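Local coordinates for protein thymidylate kinase (Ehrlichia chaffeensis, PDB 3LD9) that probably phosphorylates dTMP to dTDP at the expense of ATP, a step shared by the de novo and salvage routes to dTTP, at residues R58-T63 with S68-L73. Residues are numbered along the deposited sequence; the frame is centred on the assembly and turned at random.
Sequences REPGGT and SVRNLL
R58 and R70 lay their guanidinium groups face to face, a clear instance of two like-charged planar groups stacking where nearby acceptors probably make the pairing tolerable. The planes are only 3° apart and the guanidinium centres 3.7 Å from each other, although the two side chains cross at roughly a right angle. R70 NH1 sits over the middle of the R58 group, 3.5 Å from R58 CZ. On the R70 group the overlap is displaced toward the rim, with R58 NH2 3.6 Å from R70 NE.

A hydrogen bond helps set the rotation of the R70 guanidinium. R70 uses the edge of this group, donating from NH1 to the backbone carbonyl of P60 (NH1 to O 2.7 Å, N-H...O angle 155°). Its extended chain, started by a chi1 of 172° that sets CG beside the carbonyl carbon, carries R70 from helix 64-74 back to the loop. The R58 charge has its own partner, a salt bridge from NH2 to E67 OE1, three residues before R70.

Van der Waals contact is slight: P60 CD lies 3.8 Å from R70 NH1, while the proline, entered through a cis peptide bond, packs its ring on F88 and M91 of helix 81-105. R70 CD also passes P60 O at 3.3 Å, alongside the hydrogen bond.

The REPGGT sequence is the thymidylate-kinase loop that leaves strand 54-58; the R58 side chain lies near, without touching, the predicted ATP-binding P-loop, about 7 Å from that of T35. Here the loop and its following helix are tied by an arginine pair whose adjoining charges are probably offset by E67 and the P60 carbonyl dipole; the R70 bond, made at the guanidinium edge, does not compete with the face that R58 lies on.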
loop_
_atom_site.group_PDB
_atom_site.type_symbol
_atom_site.label_atom_id
_atom_site.label_comp_id
_atom_site.label_asym_id
_atom_site.label_seq_id
_atom_site.Cartn_x
_atom_site.Cartn_y
_atom_site.Cartn_z
ATOM N N ARG A 58 2.760 3.062 -14.692
ATOM C CA ARG A 58 1.846 2.495 -15.630
ATOM C C ARG A 58 0.475 2.239 -14.975
ATOM O O ARG A 58 0.367 2.086 -13.751
ATOM C CB ARG A 58 2.407 1.162 -16.139
ATOM C CG ARG A 58 2.322 0.059 -15.083
ATOM C CD ARG A 58 2.970 -1.236 -15.532
ATOM N NE ARG A 58 2.555 -2.330 -14.637
ATOM C CZ ARG A 58 2.570 -3.634 -14.937
ATOM N NH1 ARG A 58 2.981 -4.060 -16.131
ATOM N NH2 ARG A 58 2.172 -4.520 -14.025
ATOM N N GLU A 59 -0.545 2.143 -15.800
ATOM C CA GLU A 59 -1.860 1.731 -15.363
ATOM C C GLU A 59 -2.340 0.604 -16.295
ATOM O O GLU A 59 -1.899 0.523 -17.431
ATOM C CB GLU A 59 -2.857 2.905 -15.420
ATOM C CG GLU A 59 -2.470 4.088 -14.531
ATOM C CD GLU A 59 -3.627 5.022 -14.244
ATOM O OE1 GLU A 59 -3.488 5.811 -13.302
ATOM O OE2 GLU A 59 -4.655 5.000 -14.966
ATOM N N PRO A 60 -3.237 -0.260 -15.808
ATOM C CA PRO A 60 -3.635 -0.310 -14.399
ATOM C C PRO A 60 -2.485 -0.869 -13.571
ATOM O O PRO A 60 -1.900 -1.852 -13.948
ATOM C CB PRO A 60 -4.816 -1.249 -14.395
ATOM C CG PRO A 60 -4.681 -2.098 -15.604
ATOM C CD PRO A 60 -3.928 -1.266 -16.633
ATOM N N GLY A 61 -2.115 -0.165 -12.511
ATOM C CA GLY A 61 -0.988 -0.509 -11.669
ATOM C C GLY A 61 -0.451 0.734 -10.966
ATOM O O GLY A 61 -1.189 1.690 -10.704
ATOM N N GLY A 62 0.843 0.735 -10.657
ATOM C CA GLY A 62 1.437 1.915 -10.079
ATOM C C GLY A 62 1.646 1.892 -8.586
ATOM O O GLY A 62 2.526 2.577 -8.103
ATOM N N THR A 63 0.821 1.123 -7.862
ATOM C CA THR A 63 0.983 0.908 -6.426
ATOM C C THR A 63 0.872 -0.592 -6.156
ATOM O O THR A 63 0.379 -1.325 -7.004
ATOM C CB THR A 63 -0.119 1.649 -5.629
ATOM O OG1 THR A 63 -1.392 0.996 -5.826
ATOM C CG2 THR A 63 -0.192 3.124 -6.099
ATOM N N SER A 68 -1.772 -5.716 -7.353
ATOM C CA SER A 68 -2.474 -6.918 -6.899
ATOM C C SER A 68 -3.891 -7.001 -7.461
ATOM O O SER A 68 -4.339 -8.087 -7.844
ATOM C CB SER A 68 -2.527 -7.047 -5.388
ATOM O OG SER A 68 -1.250 -7.321 -4.838
ATOM N N VAL A 69 -4.605 -5.881 -7.467
ATOM C CA VAL A 69 -5.946 -5.837 -8.049
ATOM C C VAL A 69 -5.857 -6.132 -9.557
ATOM O O VAL A 69 -6.706 -6.842 -10.084
ATOM C CB VAL A 69 -6.651 -4.480 -7.825
ATOM C CG1 VAL A 69 -7.985 -4.379 -8.641
ATOM C CG2 VAL A 69 -6.917 -4.266 -6.373
ATOM N N ARG A 70 -4.854 -5.581 -10.242
ATOM C CA ARG A 70 -4.666 -5.868 -11.676
ATOM C C ARG A 70 -4.526 -7.375 -11.968
ATOM O O ARG A 70 -5.067 -7.873 -12.969
ATOM C CB ARG A 70 -3.461 -5.124 -12.198
ATOM C CG ARG A 70 -3.017 -5.463 -13.640
ATOM C CD ARG A 70 -1.551 -5.177 -13.816
ATOM N NE ARG A 70 -1.104 -5.503 -15.175
ATOM C CZ ARG A 70 -0.757 -4.628 -16.124
ATOM N NH1 ARG A 70 -0.773 -3.306 -15.921
ATOM N NH2 ARG A 70 -0.381 -5.093 -17.306
ATOM N N ASN A 71 -3.825 -8.104 -11.102
ATOM C CA ASN A 71 -3.625 -9.542 -11.304
ATOM C C ASN A 71 -4.913 -10.301 -11.122
ATOM O O ASN A 71 -5.177 -11.240 -11.875
ATOM C CB ASN A 71 -2.566 -10.108 -10.348
ATOM C CG ASN A 71 -1.188 -9.492 -10.557
ATOM O OD1 ASN A 71 -0.899 -8.923 -11.591
ATOM N ND2 ASN A 71 -0.347 -9.576 -9.536
ATOM N N LEU A 72 -5.717 -9.921 -10.120
ATOM C CA LEU A 72 -7.069 -10.436 -9.985
ATOM C C LEU A 72 -7.914 -10.207 -11.224
ATOM O O LEU A 72 -8.616 -11.125 -11.688
ATOM C CB LEU A 72 -7.815 -9.784 -8.828
ATOM C CG LEU A 72 -7.446 -10.278 -7.454
ATOM C CD1 LEU A 72 -8.260 -9.539 -6.416
ATOM C CD2 LEU A 72 -7.664 -11.828 -7.386
ATOM N N LEU A 73 -7.900 -8.978 -11.721
ATOM C CA LEU A 73 -8.789 -8.630 -12.826
ATOM C C LEU A 73 -8.366 -9.438 -14.041
ATOM O O LEU A 73 -9.212 -9.889 -14.794
ATOM C CB LEU A 73 -8.777 -7.133 -13.154
ATOM C CG LEU A 73 -9.355 -6.223 -12.057
ATOM C CD1 LEU A 73 -9.115 -4.753 -12.408
ATOM C CD2 LEU A 73 -10.857 -6.490 -11.824
#